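Local coordinates for protein cysteine synthase 3 (Entamoeba histolytica, PDB 6KR5) that probably catalyses the PLP-dependent last step of cysteine synthesis, in which sulfide replaces the acetate of O-acetylserine, at residues N158-P163 against V191-T196; T196-G201 against T243-K248. All blocks are in the same frame, centred on the assembly; numbering follows the deposited sequence.

Contact 1: N158-P163 against V191-T196; sequences NQFGNP and VGTAGT. With PLP (pyridoxal-5'-phosphate), chain D.
Thr193 faces two ways: it meets Gln159 and Phe160 on one side and grips the cofactor phosphate on the other. No hydrogen bond joins 158-163 to 191-196 directly. Methyl CG2 of Thr193 lies 3.5 Å from OE1 of Gln159, and the two side chains run roughly perpendicular. That OE1 has its polar partner elsewhere, in the hydroxyl of Thr89. The backbone O of Gln159 also comes up against Thr193 CB. Next to it, the Phe160 ring presents CD1 to Thr193 CA at 3.8 Å, while Gly192 O sits at the ring edge, in plane. Gln159 CG lies over one face of this ring, 3.6 Å above the plane and offset toward the rim; Phe241 meets the ring edge-to-face.

Segment 191-196 joins the glycine-rich phosphate-binding loop to the start of helix 195-207, in the manner of fold-type II PLP enzymes. With chi1 at 68°, Thr193 OG1 sits between its own N and carbonyl carbon. From there it donates to PLP O2P at 2.6 Å and accepts from Gly195 N in an ST turn, with an N-H...O angle of 164°. Thr193 N also bonds O2P. Gly192 N and Ala194 N share PLP O1P. Thr196 holds O3P through both its N and its OG1, the hydroxyl at 2.7 Å. Loop and helix start together bind all three terminal phosphate oxygens, and the helix N-terminus would favour their negative charge. Asn165 ND2 bonds both Thr193 OG1 and Gln159 O, bridging the segments from outside.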
loop_
_atom_site.group_PDB
_atom_site.type_symbol
_atom_site.label_atom_id
_atom_site.label_comp_id
_atom_site.label_asym_id
_atom_site.label_seq_id
_atom_site.Cartn_x
_atom_site.Cartn_y
_atom_site.Cartn_z
ATOM N N ASN B 158 23.230 -4.250 -8.929
ATOM C CA ASN B 158 23.258 -5.449 -9.775
ATOM C C ASN B 158 22.027 -6.338 -9.564
ATOM O O ASN B 158 22.126 -7.532 -9.268
ATOM C CB ASN B 158 24.538 -6.240 -9.519
ATOM C CG ASN B 158 24.683 -7.414 -10.449
ATOM O OD1 ASN B 158 24.140 -7.403 -11.555
ATOM N ND2 ASN B 158 25.411 -8.442 -10.008
ATOM N N GLN B 159 20.846 -5.747 -9.755
ATOM C CA GLN B 159 19.613 -6.446 -9.388
ATOM C C GLN B 159 19.447 -7.786 -10.108
ATOM O O GLN B 159 18.835 -8.705 -9.557
ATOM C CB GLN B 159 18.407 -5.549 -9.658
ATOM C CG GLN B 159 18.150 -5.241 -11.108
ATOM C CD GLN B 159 16.808 -4.568 -11.296
ATOM O OE1 GLN B 159 15.836 -4.927 -10.633
ATOM N NE2 GLN B 159 16.747 -3.592 -12.190
ATOM N N PHE B 160 19.977 -7.938 -11.322
ATOM C CA PHE B 160 19.733 -9.180 -12.053
ATOM C C PHE B 160 20.719 -10.288 -11.708
ATOM O O PHE B 160 20.514 -11.431 -12.150
ATOM C CB PHE B 160 19.754 -8.916 -13.560
ATOM C CG PHE B 160 18.602 -8.081 -14.040
ATOM C CD1 PHE B 160 17.336 -8.630 -14.150
ATOM C CD2 PHE B 160 18.777 -6.744 -14.368
ATOM C CE1 PHE B 160 16.268 -7.858 -14.582
ATOM C CE2 PHE B 160 17.713 -5.974 -14.810
ATOM C CZ PHE B 160 16.461 -6.532 -14.907
ATOM N N GLY B 161 21.744 -9.996 -10.902
ATOM C CA GLY B 161 22.786 -10.965 -10.583
ATOM C C GLY B 161 23.172 -11.050 -9.118
ATOM O O GLY B 161 23.922 -11.944 -8.713
ATOM N N ASN B 162 22.669 -10.134 -8.307
ATOM C CA ASN B 162 23.137 -10.020 -6.933
ATOM C C ASN B 162 22.561 -11.145 -6.083
ATOM O O ASN B 162 21.332 -11.223 -5.927
ATOM C CB ASN B 162 22.725 -8.658 -6.365
ATOM C CG ASN B 162 23.430 -8.332 -5.065
ATOM O OD1 ASN B 162 23.753 -9.226 -4.278
ATOM N ND2 ASN B 162 23.667 -7.046 -4.827
ATOM N N PRO B 163 23.388 -12.000 -5.476
ATOM C CA PRO B 163 22.837 -13.058 -4.618
ATOM C C PRO B 163 22.101 -12.529 -3.404
ATOM O O PRO B 163 21.336 -13.284 -2.790
ATOM C CB PRO B 163 24.081 -13.870 -4.218
ATOM C CG PRO B 163 25.216 -12.923 -4.383
ATOM C CD PRO B 163 24.857 -12.077 -5.566
ATOM N N VAL B 191 8.567 -13.874 -13.378
ATOM C CA VAL B 191 10.023 -13.707 -13.300
ATOM C C VAL B 191 10.452 -12.362 -13.877
ATOM O O VAL B 191 10.251 -12.082 -15.068
ATOM C CB VAL B 191 10.753 -14.850 -14.023
ATOM C CG1 VAL B 191 12.263 -14.555 -14.056
ATOM C CG2 VAL B 191 10.467 -16.168 -13.334
ATOM N N GLY B 192 11.071 -11.536 -13.028
ATOM C CA GLY B 192 11.775 -10.348 -13.471
ATOM C C GLY B 192 13.266 -10.563 -13.318
ATOM O O GLY B 192 13.942 -10.927 -14.294
ATOM N N THR B 193 13.785 -10.357 -12.098
ATOM C CA THR B 193 15.182 -10.678 -11.812
ATOM C C THR B 193 15.391 -12.169 -11.607
ATOM O O THR B 193 16.533 -12.640 -11.707
ATOM C CB THR B 193 15.689 -9.944 -10.563
ATOM O OG1 THR B 193 15.040 -10.457 -9.389
ATOM C CG2 THR B 193 15.459 -8.435 -10.676
ATOM N N ALA B 194 14.318 -12.900 -11.293
ATOM C CA ALA B 194 14.252 -14.312 -10.913
ATOM C C ALA B 194 14.626 -14.513 -9.448
ATOM O O ALA B 194 14.631 -15.651 -8.987
ATOM C CB ALA B 194 15.112 -15.227 -11.808
ATOM N N GLY B 195 14.896 -13.447 -8.685
ATOM C CA GLY B 195 15.188 -13.622 -7.269
ATOM C C GLY B 195 14.100 -14.359 -6.511
ATOM O O GLY B 195 14.388 -15.196 -5.650
ATOM N N THR B 196 12.834 -14.051 -6.811
ATOM C CA THR B 196 11.731 -14.677 -6.084
ATOM C C THR B 196 11.614 -16.153 -6.429
ATOM O O THR B 196 11.572 -17.005 -5.533
ATOM C CB THR B 196 10.408 -13.974 -6.371
ATOM O OG1 THR B 196 10.495 -12.606 -5.950
ATOM C CG2 THR B 196 9.293 -14.640 -5.596
HETATM N N1 PLP D . 6.444 -7.959 -10.767
HETATM C C2 PLP D . 6.848 -6.757 -10.255
HETATM C C2A PLP D . 5.863 -5.630 -10.225
HETATM C C3 PLP D . 8.138 -6.608 -9.778
HETATM O O3 PLP D . 8.521 -5.397 -9.276
HETATM C C4 PLP D . 9.019 -7.681 -9.814
HETATM C C4A PLP D . 10.439 -7.521 -9.404
HETATM O O4A PLP D . 10.856 -6.417 -9.031
HETATM C C5 PLP D . 8.594 -8.903 -10.334
HETATM C C6 PLP D . 7.309 -9.024 -10.810
HETATM C C5A PLP D . 9.511 -10.099 -10.449
HETATM O O4P PLP D . 10.107 -10.502 -9.247
HETATM P P PLP D . 11.601 -11.070 -9.344
HETATM O O1P PLP D . 11.624 -12.135 -10.426
HETATM O O2P PLP D . 12.494 -9.923 -9.724
HETATM O O3P PLP D . 11.931 -11.626 -8.006
#

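Contact 2: T196-G201 against T243-K248; sequences TVIGVG and TDIYKK. With PLP (pyridoxal-5'-phosphate), chain D.
Ile198 has CG1 beside its backbone N (chi1 -61°), and chi2 at -47° lays CD1 against the backbone of Lys247. CG1 packs 3.6 Å from Ile245 O, and CD1 lies 3.6 Å from Lys247 N. The second branch, CG2, is anti to the backbone N. It touches Lys247 CD at 4.1 Å, where the two side chains cross at about a right angle. The nearest contacts of this isoleucine are with the loop backbone, not with the loop's side chains.

Apolar contacts flank it: Ile198 CB meets Ile245 CG2 at 4.2 Å, and CD1 approaches Tyr246 CD1 obliquely at 4.4 Å. No hydrogen bond crosses between the segments. The Lys247 chain bends at chi3 (139°), and its NZ forms a salt bridge with Glu202, farther along the same helix as Ile198.

Within the loop, Tyr246 N makes weak bonds to Thr243 OG1 and Thr243 O. Helix 195-207 is the crossover of a beta-alpha-beta unit, linking the adjacent parallel strands 186-190 and 212-218. The loop, which precedes strand 253-257, packs against its first turns. Elsewhere on the helix, Val200 packs on helix 169-179 and strand 186-190. On the loop side, Ile245 touches helix 163-167.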
loop_
_atom_site.group_PDB
_atom_site.type_symbol
_atom_site.label_atom_id
_atom_site.label_comp_id
_atom_site.label_asym_id
_atom_site.label_seq_id
_atom_site.Cartn_x
_atom_site.Cartn_y
_atom_site.Cartn_z
ATOM N N THR B 196 12.834 -14.051 -6.811
ATOM C CA THR B 196 11.731 -14.677 -6.084
ATOM C C THR B 196 11.614 -16.153 -6.429
ATOM O O THR B 196 11.572 -17.005 -5.533
ATOM C CB THR B 196 10.408 -13.974 -6.371
ATOM O OG1 THR B 196 10.495 -12.606 -5.950
ATOM C CG2 THR B 196 9.293 -14.640 -5.596
ATOM N N VAL B 197 11.555 -16.478 -7.723
ATOM C CA VAL B 197 11.288 -17.864 -8.096
ATOM C C VAL B 197 12.430 -18.763 -7.630
ATOM O O VAL B 197 12.194 -19.858 -7.102
ATOM C CB VAL B 197 11.007 -17.984 -9.609
ATOM C CG1 VAL B 197 12.246 -17.751 -10.466
ATOM C CG2 VAL B 197 10.381 -19.353 -9.938
ATOM N N ILE B 198 13.673 -18.291 -7.752
ATOM C CA ILE B 198 14.815 -19.105 -7.351
ATOM C C ILE B 198 14.963 -19.113 -5.835
ATOM O O ILE B 198 15.195 -20.163 -5.231
ATOM C CB ILE B 198 16.106 -18.619 -8.038
ATOM C CG1 ILE B 198 15.990 -18.713 -9.567
ATOM C CG2 ILE B 198 17.326 -19.402 -7.519
ATOM C CD1 ILE B 198 15.428 -20.042 -10.073
ATOM N N GLY B 199 14.835 -17.947 -5.198
ATOM C CA GLY B 199 14.985 -17.886 -3.752
ATOM C C GLY B 199 13.886 -18.629 -3.016
ATOM O O GLY B 199 14.154 -19.415 -2.100
ATOM N N VAL B 200 12.629 -18.373 -3.381
ATOM C CA VAL B 200 11.542 -19.093 -2.726
ATOM C C VAL B 200 11.591 -20.567 -3.099
ATOM O O VAL B 200 11.407 -21.442 -2.245
ATOM C CB VAL B 200 10.179 -18.468 -3.073
ATOM C CG1 VAL B 200 9.043 -19.295 -2.464
ATOM C CG2 VAL B 200 10.112 -17.044 -2.574
ATOM N N GLY B 201 11.847 -20.866 -4.376
ATOM C CA GLY B 201 11.875 -22.254 -4.805
ATOM C C GLY B 201 12.957 -23.052 -4.101
ATOM O O GLY B 201 12.705 -24.148 -3.593
ATOM N N THR B 243 18.380 -14.178 -16.741
ATOM C CA THR B 243 19.173 -13.428 -15.773
ATOM C C THR B 243 20.214 -14.315 -15.097
ATOM O O THR B 243 20.101 -15.546 -15.058
ATOM C CB THR B 243 18.274 -12.799 -14.709
ATOM O OG1 THR B 243 17.714 -13.825 -13.877
ATOM C CG2 THR B 243 17.158 -11.994 -15.362
ATOM N N ASP B 244 21.238 -13.660 -14.534
ATOM C CA ASP B 244 22.299 -14.392 -13.845
ATOM C C ASP B 244 21.766 -15.160 -12.637
ATOM O O ASP B 244 22.331 -16.190 -12.258
ATOM C CB ASP B 244 23.409 -13.431 -13.415
ATOM C CG ASP B 244 24.316 -13.023 -14.563
ATOM O OD1 ASP B 244 24.311 -13.697 -15.610
ATOM O OD2 ASP B 244 25.050 -12.021 -14.409
ATOM N N ILE B 245 20.680 -14.681 -12.019
ATOM C CA ILE B 245 20.107 -15.369 -10.866
ATOM C C ILE B 245 19.380 -16.644 -11.279
ATOM O O ILE B 245 19.311 -17.611 -10.507
ATOM C CB ILE B 245 19.167 -14.402 -10.114
ATOM C CG1 ILE B 245 19.984 -13.345 -9.383
ATOM C CG2 ILE B 245 18.251 -15.151 -9.158
ATOM C CD1 ILE B 245 19.145 -12.193 -8.805
ATOM N N TYR B 246 18.795 -16.661 -12.475
ATOM C CA TYR B 246 17.977 -17.794 -12.891
ATOM C C TYR B 246 18.784 -19.089 -12.888
ATOM O O TYR B 246 19.900 -19.144 -13.418
ATOM C CB TYR B 246 17.396 -17.546 -14.281
ATOM C CG TYR B 246 16.273 -18.500 -14.611
ATOM C CD1 TYR B 246 15.003 -18.304 -14.093
ATOM C CD2 TYR B 246 16.490 -19.613 -15.416
ATOM C CE1 TYR B 246 13.966 -19.175 -14.382
ATOM C CE2 TYR B 246 15.461 -20.491 -15.704
ATOM C CZ TYR B 246 14.205 -20.263 -15.185
ATOM O OH TYR B 246 13.164 -21.119 -15.456
ATOM N N LYS B 247 18.203 -20.133 -12.299
ATOM C CA LYS B 247 18.782 -21.479 -12.270
ATOM C C LYS B 247 17.709 -22.433 -12.773
ATOM O O LYS B 247 16.783 -22.759 -12.027
ATOM C CB LYS B 247 19.218 -21.878 -10.868
ATOM C CG LYS B 247 20.395 -21.166 -10.299
ATOM C CD LYS B 247 20.523 -21.542 -8.826
ATOM C CE LYS B 247 21.959 -21.778 -8.418
ATOM N NZ LYS B 247 22.038 -22.225 -7.000
ATOM N N LYS B 248 17.847 -22.904 -14.016
ATOM C CA LYS B 248 16.793 -23.711 -14.622
ATOM C C LYS B 248 16.495 -24.970 -13.817
ATOM O O LYS B 248 15.353 -25.450 -13.823
ATOM C CB LYS B 248 17.178 -24.078 -16.057
ATOM C CG LYS B 248 18.423 -24.938 -16.153
ATOM C CD LYS B 248 18.680 -25.364 -17.588
ATOM C CE LYS B 248 19.950 -26.197 -17.690
ATOM N NZ LYS B 248 21.123 -25.503 -17.088
HETATM N N1 PLP D . 6.444 -7.959 -10.767
HETATM C C2 PLP D . 6.848 -6.757 -10.255
HETATM C C2A PLP D . 5.863 -5.630 -10.225
HETATM C C3 PLP D . 8.138 -6.608 -9.778
HETATM O O3 PLP D . 8.521 -5.397 -9.276
HETATM C C4 PLP D . 9.019 -7.681 -9.814
HETATM C C4A PLP D . 10.439 -7.521 -9.404
HETATM O O4A PLP D . 10.856 -6.417 -9.031
HETATM C C5 PLP D . 8.594 -8.903 -10.334
HETATM C C6 PLP D . 7.309 -9.024 -10.810
HETATM C C5A PLP D . 9.511 -10.099 -10.449
HETATM O O4P PLP D . 10.107 -10.502 -9.247
HETATM P P PLP D . 11.601 -11.070 -9.344
HETATM O O1P PLP D . 11.624 -12.135 -10.426
HETATM O O2P PLP D . 12.494 -9.923 -9.724
HETATM O O3P PLP D . 11.931 -11.626 -8.006
#

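In the fold
Contacts 1 and 2 lie side by side, with centres about 7 Å apart. Contact 1 includes the first two residues of helix 195-207, and contact 2 continues from Thr196 along it. Thr196, bound to PLP O3P, belongs to both contacts. The loop 243-248 also touches both halves of contact 1. Thr193 O lies 2.7 Å from Thr243 OG1, a probable hydrogen bond, and Phe160 O lies 3.3 Å from Ile245 N, another probable one. Gly192 O packs 3.6 Å from Thr243 CG2. This loop therefore backs the phosphate-binding segment 191-196 and also joins it to 158-163. Ser280 and Asn88 add further hydrogen bonds to PLP from outside both contacts.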